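Long-range contacts in protein (GYP1P) (Saccharomyces cerevisiae, PDB 1FKM), which acts as a GTPase-activating protein for the Ypt/Rab GTPases Ypt1 and Ypt7, speeding GTP hydrolysis with an arginine and a glutamine finger carried by its TBC domain: residues His100-Gln105 with Val157-Pro162; Leu240-Phe245 with Arg252-Tyr257; Glu244-Thr249 with Pro359-Thr364; Ala334-Trp339 with Thr353-Pro358. One frame throughout, in Å; residues are numbered along the deposited sequence.

Contact 1 (His100-Gln105 with Val157-Pro162); sequences HIPLYQ and VEIKDP
The side chain of L103 points CG opposite its own backbone N (chi1 177°), which brings its CD1 methyl onto the chain of V157-P162. E158 keeps CG beside its backbone N (chi1 -55°) and runs extended from there, carrying the carboxylate across I101. I101 CG2 touches E158 CB at 3.7 Å and also packs on the carboxylate carbon. Further out, I101 CD1 meets E158 OE2 at 3.9 Å. An alanine in place of E158 would take away the chain that I101 CG2 and CD1 pack on, and would probably open a gap beside I101 and M247.

One hydrogen bond joins the two segments, from L103 N to E158 O at 2.9 Å. It is bent, with an N-H...O angle of 131°, and the donor lies out of the carbonyl plane. P102 CB rests against the same oxygen, 3.5 Å from E158 O. L103 CD1 meets two more carbonyl oxygens, K160 O at 3.5 Å and V157 O at 3.6 Å. It also touches the P162 ring, with CD1 3.9 Å from P162 CD.

The E158 carboxylate lies close to that of E142 on helix 133-145, which may favour a proton on one of them. E142 OE1 is hydrogen-bonded to Y104 OH. The arrangement joins two interhelical loops of the all-helical TBC domain: a 3-10 turn leading to helix 107-123 lies against the loop before helix 168-186.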
# COMPACT_ATOMS: atom_id res chain seq x y z
N HIS A 100 -6.27 -1.53 -15.49
CA HIS A 100 -5.38 -2.43 -16.21
C HIS A 100 -5.35 -3.84 -15.62
O HIS A 100 -4.73 -4.74 -16.19
CB HIS A 100 -3.96 -1.86 -16.22
CG HIS A 100 -3.38 -1.62 -14.86
ND1 HIS A 100 -3.97 -0.78 -13.94
CD2 HIS A 100 -2.29 -2.14 -14.25
CE1 HIS A 100 -3.27 -0.79 -12.82
NE2 HIS A 100 -2.24 -1.61 -12.98
N ILE A 101 -6.03 -4.05 -14.49
CA ILE A 101 -6.07 -5.36 -13.84
C ILE A 101 -7.49 -5.90 -13.83
O ILE A 101 -8.39 -5.30 -13.23
CB ILE A 101 -5.54 -5.29 -12.39
CG1 ILE A 101 -4.11 -4.73 -12.38
CG2 ILE A 101 -5.54 -6.69 -11.76
CD1 ILE A 101 -3.57 -4.44 -10.99
N PRO A 102 -7.73 -7.04 -14.50
CA PRO A 102 -9.04 -7.69 -14.60
C PRO A 102 -9.80 -7.86 -13.29
O PRO A 102 -11.01 -7.63 -13.22
CB PRO A 102 -8.70 -9.03 -15.25
CG PRO A 102 -7.56 -8.67 -16.15
CD PRO A 102 -6.71 -7.81 -15.24
N LEU A 103 -9.08 -8.28 -12.25
CA LEU A 103 -9.68 -8.49 -10.94
C LEU A 103 -10.61 -7.36 -10.52
O LEU A 103 -11.70 -7.60 -9.99
CB LEU A 103 -8.58 -8.64 -9.89
CG LEU A 103 -9.03 -8.80 -8.43
CD1 LEU A 103 -9.71 -10.16 -8.27
CD2 LEU A 103 -7.84 -8.69 -7.49
N TYR A 104 -10.20 -6.12 -10.79
CA TYR A 104 -10.98 -4.98 -10.36
C TYR A 104 -12.23 -4.64 -11.14
O TYR A 104 -12.97 -3.74 -10.75
CB TYR A 104 -10.04 -3.77 -10.20
CG TYR A 104 -8.96 -4.07 -9.18
CD1 TYR A 104 -9.20 -3.91 -7.82
CD2 TYR A 104 -7.75 -4.66 -9.57
CE1 TYR A 104 -8.28 -4.35 -6.86
CE2 TYR A 104 -6.81 -5.09 -8.62
CZ TYR A 104 -7.09 -4.94 -7.26
OH TYR A 104 -6.21 -5.42 -6.32
N GLN A 105 -12.51 -5.37 -12.21
CA GLN A 105 -13.73 -5.11 -12.96
C GLN A 105 -14.83 -6.07 -12.54
O GLN A 105 -15.99 -5.89 -12.90
CB GLN A 105 -13.50 -5.19 -14.47
CG GLN A 105 -12.74 -4.00 -15.04
CD GLN A 105 -11.24 -4.16 -14.93
OE1 GLN A 105 -10.65 -5.02 -15.59
NE2 GLN A 105 -10.60 -3.33 -14.11
N VAL A 157 -4.18 -14.61 -9.12
CA VAL A 157 -5.14 -13.88 -8.31
C VAL A 157 -5.72 -12.66 -9.03
O VAL A 157 -6.84 -12.24 -8.74
CB VAL A 157 -4.50 -13.43 -6.97
CG1 VAL A 157 -3.42 -12.37 -7.22
CG2 VAL A 157 -5.57 -12.91 -6.03
N GLU A 158 -4.97 -12.09 -9.97
CA GLU A 158 -5.45 -10.91 -10.67
C GLU A 158 -6.43 -11.17 -11.81
O GLU A 158 -6.99 -10.22 -12.38
CB GLU A 158 -4.27 -10.08 -11.20
CG GLU A 158 -3.27 -9.68 -10.13
CD GLU A 158 -2.39 -8.52 -10.56
OE1 GLU A 158 -2.15 -8.38 -11.78
OE2 GLU A 158 -1.93 -7.75 -9.68
N ILE A 159 -6.66 -12.43 -12.16
CA ILE A 159 -7.57 -12.73 -13.25
C ILE A 159 -8.77 -13.61 -12.89
O ILE A 159 -9.57 -13.96 -13.75
CB ILE A 159 -6.82 -13.40 -14.43
CG1 ILE A 159 -6.15 -14.69 -13.96
CG2 ILE A 159 -5.77 -12.44 -14.99
CD1 ILE A 159 -5.49 -15.47 -15.07
N LYS A 160 -8.90 -13.96 -11.61
CA LYS A 160 -10.00 -14.81 -11.19
C LYS A 160 -11.01 -14.09 -10.30
O LYS A 160 -10.64 -13.32 -9.41
CB LYS A 160 -9.46 -16.04 -10.46
CG LYS A 160 -8.53 -16.87 -11.32
CD LYS A 160 -8.01 -18.11 -10.60
CE LYS A 160 -7.10 -18.91 -11.53
NZ LYS A 160 -6.55 -20.13 -10.88
N ASP A 161 -12.30 -14.35 -10.54
CA ASP A 161 -13.38 -13.74 -9.77
C ASP A 161 -13.46 -14.45 -8.41
O ASP A 161 -13.72 -15.65 -8.35
CB ASP A 161 -14.71 -13.91 -10.50
CG ASP A 161 -15.85 -13.15 -9.83
OD1 ASP A 161 -15.87 -13.02 -8.59
OD2 ASP A 161 -16.76 -12.70 -10.57
N PRO A 162 -13.25 -13.70 -7.31
CA PRO A 162 -13.30 -14.27 -5.95
C PRO A 162 -14.59 -15.03 -5.64
O PRO A 162 -14.59 -15.96 -4.84
CB PRO A 162 -13.14 -13.04 -5.06
CG PRO A 162 -12.27 -12.15 -5.88
CD PRO A 162 -12.89 -12.27 -7.26

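Contact 2 (Leu240-Phe245 with Arg252-Tyr257); sequences LLMREF and RMWDTY
Two Met-aromatic contacts run in opposite senses here: M253 on the helix meets F245 in the loop, and M242 in the loop meets W254 on the helix. Both methionines are selenomethionines. In the all-helical TBC domain, the link between helix 230-238 and helix 247-261 packs here on the second helix. L240, with positive phi, is the C-prime residue of the Schellman motif that ends helix 230-238, and the loop then folds back against helix 247-261.

No hydrogen bond crosses the contact; it is held by apolar side chains. M253 SE approaches F245 obliquely, 3.7 Å from F245 CD2 and 33° off the ring normal as seen from the ring centre. The M253 chain bends at its last torsion (chi3 61°), which swings CE to L241 CD1, 4.2 Å away. The second pair is looser, with M242 SE 4.3 Å from W254 CZ2. L240 CD1 reaches the same ring carbon, 4.4 Å from W254 CZ2.

All the touching residues are buried. P139 of helix 133-145 packs on both M242 and W254. The side chain of M242 is about 12 Å from that of Q131, the glutamine finger. Y257 OH is hydrogen-bonded to H328 ND1 of helix 324-338, and L241 CD1 lies 4.3 Å from this hydroxyl oxygen.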
# COMPACT_ATOMS: atom_id res chain seq x y z
N LEU A 240 1.48 6.46 -2.54
CA LEU A 240 2.69 5.75 -2.14
C LEU A 240 3.40 5.06 -3.31
O LEU A 240 3.74 3.87 -3.24
CB LEU A 240 2.38 4.72 -1.04
CG LEU A 240 1.89 5.25 0.31
CD1 LEU A 240 1.66 4.09 1.26
CD2 LEU A 240 2.92 6.21 0.90
N LEU A 241 3.61 5.81 -4.39
CA LEU A 241 4.30 5.32 -5.59
C LEU A 241 3.61 4.20 -6.36
O LEU A 241 4.14 3.72 -7.37
CB LEU A 241 5.73 4.88 -5.24
CG LEU A 241 6.77 5.98 -5.05
CD1 LEU A 241 8.09 5.39 -4.58
CD2 LEU A 241 6.96 6.73 -6.36
N MSE A 242 2.43 3.79 -5.92
CA MSE A 242 1.72 2.71 -6.60
C MSE A 242 1.44 2.95 -8.08
O MSE A 242 1.46 2.02 -8.88
CB MSE A 242 0.39 2.43 -5.92
CG MSE A 242 0.49 1.69 -4.63
SE MSE A 242 -1.30 1.29 -4.07
CE MSE A 242 -1.83 0.18 -5.58
N ARG A 243 1.19 4.20 -8.44
CA ARG A 243 0.89 4.53 -9.83
C ARG A 243 2.13 4.61 -10.70
O ARG A 243 2.04 4.92 -11.89
CB ARG A 243 0.12 5.85 -9.88
CG ARG A 243 -1.12 5.86 -9.00
CD ARG A 243 -2.23 5.02 -9.59
NE ARG A 243 -2.90 5.71 -10.69
CZ ARG A 243 -3.62 6.81 -10.55
NH1 ARG A 243 -3.79 7.34 -9.34
NH2 ARG A 243 -4.18 7.39 -11.60
N GLU A 244 3.29 4.33 -10.11
CA GLU A 244 4.56 4.39 -10.84
C GLU A 244 5.19 3.02 -11.07
O GLU A 244 6.25 2.93 -11.69
CB GLU A 244 5.57 5.26 -10.08
CG GLU A 244 4.98 6.47 -9.37
CD GLU A 244 4.15 7.33 -10.28
OE1 GLU A 244 4.61 7.62 -11.40
OE2 GLU A 244 3.03 7.71 -9.88
N PHE A 245 4.55 1.97 -10.55
CA PHE A 245 5.08 0.62 -10.69
C PHE A 245 3.99 -0.40 -10.99
O PHE A 245 2.80 -0.11 -10.84
CB PHE A 245 5.76 0.17 -9.38
CG PHE A 245 6.94 1.00 -8.98
CD1 PHE A 245 8.16 0.84 -9.62
CD2 PHE A 245 6.84 1.91 -7.94
CE1 PHE A 245 9.28 1.58 -9.22
CE2 PHE A 245 7.94 2.65 -7.53
CZ PHE A 245 9.17 2.49 -8.18
N ARG A 252 5.93 -6.32 -3.56
CA ARG A 252 7.26 -6.59 -3.03
C ARG A 252 7.77 -5.42 -2.20
O ARG A 252 8.36 -5.60 -1.14
CB ARG A 252 8.24 -6.89 -4.17
CG ARG A 252 9.69 -6.97 -3.73
CD ARG A 252 9.95 -8.08 -2.71
NE ARG A 252 11.35 -8.05 -2.29
CZ ARG A 252 11.84 -7.20 -1.40
NH1 ARG A 252 11.04 -6.31 -0.81
NH2 ARG A 252 13.14 -7.20 -1.12
N MSE A 253 7.53 -4.20 -2.68
CA MSE A 253 7.95 -3.00 -1.96
C MSE A 253 7.30 -2.96 -0.58
O MSE A 253 7.94 -2.58 0.41
CB MSE A 253 7.52 -1.74 -2.70
CG MSE A 253 8.23 -1.48 -4.00
SE MSE A 253 7.52 0.12 -4.82
CE MSE A 253 7.96 1.38 -3.41
N TRP A 254 6.02 -3.31 -0.52
CA TRP A 254 5.31 -3.29 0.75
C TRP A 254 5.86 -4.25 1.80
O TRP A 254 5.71 -4.01 2.99
CB TRP A 254 3.80 -3.50 0.52
CG TRP A 254 3.13 -2.23 0.05
CD1 TRP A 254 3.68 -1.28 -0.77
CD2 TRP A 254 1.80 -1.79 0.35
NE1 TRP A 254 2.77 -0.27 -0.99
CE2 TRP A 254 1.61 -0.56 -0.32
CE3 TRP A 254 0.75 -2.31 1.12
CZ2 TRP A 254 0.41 0.17 -0.24
CZ3 TRP A 254 -0.44 -1.59 1.20
CH2 TRP A 254 -0.59 -0.37 0.52
N ASP A 255 6.51 -5.34 1.37
CA ASP A 255 7.11 -6.26 2.34
C ASP A 255 8.11 -5.44 3.16
O ASP A 255 8.19 -5.55 4.39
CB ASP A 255 7.92 -7.38 1.67
CG ASP A 255 7.09 -8.35 0.86
OD1 ASP A 255 5.86 -8.44 1.05
OD2 ASP A 255 7.70 -9.05 0.01
N THR A 256 8.88 -4.62 2.45
CA THR A 256 9.89 -3.79 3.08
C THR A 256 9.29 -2.60 3.83
O THR A 256 9.74 -2.28 4.94
CB THR A 256 10.93 -3.29 2.05
OG1 THR A 256 11.57 -4.42 1.46
CG2 THR A 256 11.99 -2.42 2.73
N TYR A 257 8.30 -1.94 3.24
CA TYR A 257 7.67 -0.82 3.93
C TYR A 257 7.08 -1.28 5.27
O TYR A 257 7.27 -0.63 6.29
CB TYR A 257 6.55 -0.21 3.08
CG TYR A 257 7.02 0.88 2.14
CD1 TYR A 257 8.05 0.65 1.24
CD2 TYR A 257 6.39 2.12 2.14
CE1 TYR A 257 8.45 1.65 0.34
CE2 TYR A 257 6.78 3.12 1.25
CZ TYR A 257 7.80 2.88 0.35
OH TYR A 257 8.16 3.86 -0.55

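Contact 3 (Glu244-Thr249 with Pro359-Thr364); sequences EFQMGT and PTKDWT
T360 reaches from the first residue of a type I beta turn, T360-W363, to the loop that enters helix 247-261. Its CB lies 3.7 Å from F245 CD1. OG1 stands between the backbone N and the carbonyl carbon (chi1 61°), and from there it donates a hydrogen bond to E244 O at 2.6 Å. T360 OG1 in turn accepts from water 2, which accepts from Q246 NE2. The other branch, CG2, touches F245 CE1 at 3.7 Å. A valine in place of T360 is likely to leave E244 O and water 2 without their hydroxyl partner.

The F245 ring also meets W363. F245 CE1 lies over the W363 face near its rim, 3.6 Å from W363 CZ3, and T360 CG2 packs on that face too. The ring planes are oblique to each other, at 51°. Q246 is the N-cap of helix 247-261, and the turn runs into T364, the N-cap of helix 365-382. The contact thus sets the starts of two helices side by side.

Water 1 bridges the two segments, in the plane of the F245 ring at its edge. It accepts from Q246 N at 2.9 Å, donates to T360 O at 2.8 Å, and is hydrogen-bonded to T249 OG1 at 2.7 Å.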
# COMPACT_ATOMS: atom_id res chain seq x y z
N GLU A 244 3.29 4.33 -10.11
CA GLU A 244 4.56 4.39 -10.84
C GLU A 244 5.19 3.02 -11.07
O GLU A 244 6.25 2.93 -11.69
CB GLU A 244 5.57 5.26 -10.08
CG GLU A 244 4.98 6.47 -9.37
CD GLU A 244 4.15 7.33 -10.28
OE1 GLU A 244 4.61 7.62 -11.40
OE2 GLU A 244 3.03 7.71 -9.88
N PHE A 245 4.55 1.97 -10.55
CA PHE A 245 5.08 0.62 -10.69
C PHE A 245 3.99 -0.40 -10.99
O PHE A 245 2.80 -0.11 -10.84
CB PHE A 245 5.76 0.17 -9.38
CG PHE A 245 6.94 1.00 -8.98
CD1 PHE A 245 8.16 0.84 -9.62
CD2 PHE A 245 6.84 1.91 -7.94
CE1 PHE A 245 9.28 1.58 -9.22
CE2 PHE A 245 7.94 2.65 -7.53
CZ PHE A 245 9.17 2.49 -8.18
N GLN A 246 4.40 -1.59 -11.41
CA GLN A 246 3.48 -2.68 -11.69
C GLN A 246 3.07 -3.21 -10.31
O GLN A 246 3.85 -3.10 -9.36
CB GLN A 246 4.18 -3.80 -12.47
CG GLN A 246 4.65 -3.39 -13.86
CD GLN A 246 3.51 -2.93 -14.73
OE1 GLN A 246 2.53 -3.65 -14.92
NE2 GLN A 246 3.63 -1.72 -15.26
N MSE A 247 1.88 -3.78 -10.19
CA MSE A 247 1.42 -4.30 -8.90
C MSE A 247 2.37 -5.30 -8.24
O MSE A 247 2.51 -5.31 -7.03
CB MSE A 247 0.03 -4.94 -9.03
CG MSE A 247 -1.06 -4.08 -8.43
SE MSE A 247 -0.99 -3.96 -6.49
CE MSE A 247 -2.86 -4.31 -6.13
N GLY A 248 3.00 -6.16 -9.04
CA GLY A 248 3.93 -7.12 -8.47
C GLY A 248 5.07 -6.40 -7.76
O GLY A 248 5.54 -6.83 -6.70
N THR A 249 5.51 -5.30 -8.35
CA THR A 249 6.60 -4.52 -7.75
C THR A 249 6.10 -3.83 -6.49
O THR A 249 6.82 -3.75 -5.50
CB THR A 249 7.12 -3.46 -8.73
OG1 THR A 249 7.58 -4.10 -9.92
CG2 THR A 249 8.25 -2.66 -8.09
N PRO A 359 9.88 4.45 -16.71
CA PRO A 359 10.12 3.17 -17.38
C PRO A 359 10.45 2.07 -16.37
O PRO A 359 11.57 1.58 -16.30
CB PRO A 359 11.30 3.48 -18.29
CG PRO A 359 12.08 4.46 -17.46
CD PRO A 359 11.01 5.38 -16.92
N THR A 360 9.44 1.68 -15.58
CA THR A 360 9.61 0.66 -14.55
C THR A 360 8.86 -0.63 -14.88
O THR A 360 8.79 -1.54 -14.06
CB THR A 360 9.07 1.17 -13.21
OG1 THR A 360 7.67 1.44 -13.35
CG2 THR A 360 9.79 2.45 -12.79
N LYS A 361 8.31 -0.68 -16.08
CA LYS A 361 7.54 -1.83 -16.54
C LYS A 361 8.25 -3.17 -16.37
O LYS A 361 7.64 -4.16 -15.96
CB LYS A 361 7.16 -1.63 -18.01
CG LYS A 361 6.23 -2.69 -18.57
CD LYS A 361 5.71 -2.30 -19.95
CE LYS A 361 4.77 -1.10 -19.89
NZ LYS A 361 5.42 0.15 -19.40
N ASP A 362 9.54 -3.20 -16.69
CA ASP A 362 10.31 -4.44 -16.59
C ASP A 362 11.21 -4.55 -15.37
O ASP A 362 12.13 -5.36 -15.35
CB ASP A 362 11.14 -4.64 -17.86
CG ASP A 362 10.28 -4.78 -19.10
OD1 ASP A 362 9.35 -5.62 -19.09
OD2 ASP A 362 10.52 -4.05 -20.09
N TRP A 363 10.96 -3.73 -14.35
CA TRP A 363 11.77 -3.80 -13.14
C TRP A 363 11.66 -5.18 -12.50
O TRP A 363 10.58 -5.78 -12.49
CB TRP A 363 11.34 -2.72 -12.14
CG TRP A 363 12.09 -1.43 -12.26
CD1 TRP A 363 12.56 -0.86 -13.40
CD2 TRP A 363 12.44 -0.54 -11.19
NE1 TRP A 363 13.17 0.34 -13.12
CE2 TRP A 363 13.11 0.56 -11.77
CE3 TRP A 363 12.24 -0.56 -9.80
CZ2 TRP A 363 13.59 1.63 -11.01
CZ3 TRP A 363 12.72 0.50 -9.04
CH2 TRP A 363 13.39 1.59 -9.65
N THR A 364 12.78 -5.67 -11.98
CA THR A 364 12.82 -6.97 -11.34
C THR A 364 13.06 -6.82 -9.84
O THR A 364 13.16 -5.71 -9.32
CB THR A 364 13.94 -7.85 -11.91
OG1 THR A 364 15.20 -7.19 -11.71
CG2 THR A 364 13.73 -8.10 -13.39
O HOH W 1 7.29 -2.06 -11.70
O HOH W 2 5.40 0.47 -14.65

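Contact 4 (Ala334-Trp339 with Thr353-Pro358); sequences AFLIKW and TFLQNP
W339 and F354 form a T-shaped (edge-to-face) pair that joins the ends of helix 324-338 and helix 348-355 in this all-helical protein. The edge of F354 points at one face of the W339 indole, with the planes at 81°. F354 CE2 is 3.6 Å from W339 CG, and F354 CZ lies 3.8 Å from W339 CE3. CG of F354 is anti to the backbone N (chi1 -177°), which turns the ring toward the tryptophan. On the opposite face of the indole, K338 CD packs near the rim. F335 CZ lies at the indole edge.

The remaining contacts between the two segments are apolar. L336 CD1 meets L355 CD2 at 3.8 Å, and the two leucines cross at a slant. L355 CD2 also comes near the tryptophan, 4.4 Å from W339 CD1. L343 of helix 340-343 packs on L336, L355 and F354, so it joins this apolar group. F335 and P358 cross at about a right angle, with F335 CZ 3.7 Å from P358 CB. F335 also meets the ring of F245, and its edge-to-face partner is W236.

No hydrogen bond runs between the two segments. The polar bonds nearby lie at the end of helix 348-355. Q356 O is hydrogen-bonded to R235 NH2. N357 ND2 turns back to T353 O at 2.9 Å, where it lies in the carbonyl plane on a lone pair.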
# COMPACT_ATOMS: atom_id res chain seq x y z
N ALA A 334 15.45 8.65 -3.85
CA ALA A 334 16.33 7.70 -4.53
C ALA A 334 15.78 7.33 -5.90
O ALA A 334 16.54 7.15 -6.86
CB ALA A 334 16.52 6.44 -3.67
N PHE A 335 14.45 7.23 -6.00
CA PHE A 335 13.78 6.90 -7.25
C PHE A 335 14.05 8.00 -8.26
O PHE A 335 14.48 7.74 -9.39
CB PHE A 335 12.27 6.76 -7.00
CG PHE A 335 11.47 6.35 -8.21
CD1 PHE A 335 11.78 5.18 -8.90
CD2 PHE A 335 10.39 7.11 -8.64
CE1 PHE A 335 11.00 4.76 -9.99
CE2 PHE A 335 9.61 6.70 -9.73
CZ PHE A 335 9.92 5.52 -10.40
N LEU A 336 13.79 9.24 -7.85
CA LEU A 336 14.00 10.40 -8.71
C LEU A 336 15.45 10.54 -9.14
O LEU A 336 15.74 10.70 -10.33
CB LEU A 336 13.58 11.68 -7.99
CG LEU A 336 13.77 12.99 -8.76
CD1 LEU A 336 12.93 12.97 -10.05
CD2 LEU A 336 13.37 14.16 -7.88
N ILE A 337 16.37 10.48 -8.18
CA ILE A 337 17.79 10.64 -8.46
C ILE A 337 18.30 9.61 -9.47
O ILE A 337 19.26 9.87 -10.19
CB ILE A 337 18.63 10.55 -7.16
CG1 ILE A 337 18.24 11.68 -6.21
CG2 ILE A 337 20.12 10.64 -7.48
CD1 ILE A 337 18.37 13.07 -6.80
N LYS A 338 17.65 8.46 -9.53
CA LYS A 338 18.06 7.43 -10.47
C LYS A 338 17.94 7.94 -11.91
O LYS A 338 18.72 7.54 -12.78
CB LYS A 338 17.19 6.18 -10.30
CG LYS A 338 17.53 5.06 -11.27
CD LYS A 338 16.68 3.82 -11.01
CE LYS A 338 16.99 2.72 -12.01
NZ LYS A 338 18.42 2.30 -11.97
N TRP A 339 16.98 8.83 -12.14
CA TRP A 339 16.76 9.40 -13.47
C TRP A 339 17.46 10.75 -13.66
O TRP A 339 17.34 11.37 -14.71
CB TRP A 339 15.26 9.59 -13.71
CG TRP A 339 14.42 8.41 -13.32
CD1 TRP A 339 13.45 8.37 -12.36
CD2 TRP A 339 14.48 7.09 -13.87
NE1 TRP A 339 12.90 7.12 -12.28
CE2 TRP A 339 13.51 6.31 -13.19
CE3 TRP A 339 15.25 6.49 -14.87
CZ2 TRP A 339 13.30 4.96 -13.49
CZ3 TRP A 339 15.04 5.15 -15.17
CH2 TRP A 339 14.07 4.40 -14.47
N THR A 353 5.93 14.39 -18.38
CA THR A 353 5.51 13.17 -19.06
C THR A 353 6.32 11.98 -18.54
O THR A 353 5.76 10.93 -18.23
CB THR A 353 5.72 13.29 -20.59
OG1 THR A 353 4.88 14.32 -21.10
CG2 THR A 353 5.38 11.97 -21.28
N PHE A 354 7.63 12.15 -18.45
CA PHE A 354 8.54 11.10 -17.99
C PHE A 354 8.30 10.66 -16.54
O PHE A 354 8.20 9.47 -16.26
CB PHE A 354 9.99 11.56 -18.13
CG PHE A 354 11.00 10.50 -17.75
CD1 PHE A 354 11.41 9.55 -18.67
CD2 PHE A 354 11.53 10.46 -16.46
CE1 PHE A 354 12.33 8.56 -18.32
CE2 PHE A 354 12.45 9.47 -16.10
CZ PHE A 354 12.85 8.52 -17.03
N LEU A 355 8.21 11.62 -15.62
CA LEU A 355 8.01 11.30 -14.22
C LEU A 355 6.62 10.77 -13.87
O LEU A 355 6.42 10.21 -12.79
CB LEU A 355 8.35 12.51 -13.35
CG LEU A 355 9.84 12.87 -13.43
CD1 LEU A 355 10.10 14.15 -12.66
CD2 LEU A 355 10.68 11.72 -12.89
N GLN A 356 5.65 10.96 -14.76
CA GLN A 356 4.30 10.45 -14.53
C GLN A 356 4.16 9.13 -15.28
O GLN A 356 3.11 8.49 -15.24
CB GLN A 356 3.24 11.44 -15.03
CG GLN A 356 3.32 12.81 -14.36
CD GLN A 356 2.21 13.75 -14.82
OE1 GLN A 356 1.85 13.77 -15.99
NE2 GLN A 356 1.67 14.52 -13.89
N ASN A 357 5.22 8.73 -15.98
CA ASN A 357 5.23 7.48 -16.73
C ASN A 357 6.64 6.89 -16.76
O ASN A 357 7.19 6.62 -17.82
CB ASN A 357 4.75 7.73 -18.16
CG ASN A 357 3.34 8.28 -18.21
OD1 ASN A 357 2.38 7.59 -17.86
ND2 ASN A 357 3.20 9.53 -18.65
N PRO A 358 7.25 6.69 -15.57
CA PRO A 358 8.60 6.13 -15.45
C PRO A 358 8.72 4.75 -16.10
O PRO A 358 7.78 3.96 -16.06
CB PRO A 358 8.81 6.05 -13.94
CG PRO A 358 7.88 7.08 -13.39
CD PRO A 358 6.66 6.91 -14.24

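From the N terminus, contact 1 comes first and closes a loop that holds helices 107-123 and 133-145. It is complete before the others begin. Contact 2 brings the segment after helix 230-238 back onto helix 247-261, enclosing six residues, most of them the start of that helix. Contact 3 starts from the same stretch, sharing E244 and F245, and closes a much longer loop up to the start of helix 365-382; this loop includes the unmodelled residues 263-322. Contact 4 is nested inside it. F245 touches F335, which links contacts 2 and 3 to contact 4. M247 packs on I101, Y104 and E158, so the start of helix 247-261 also meets contact 1.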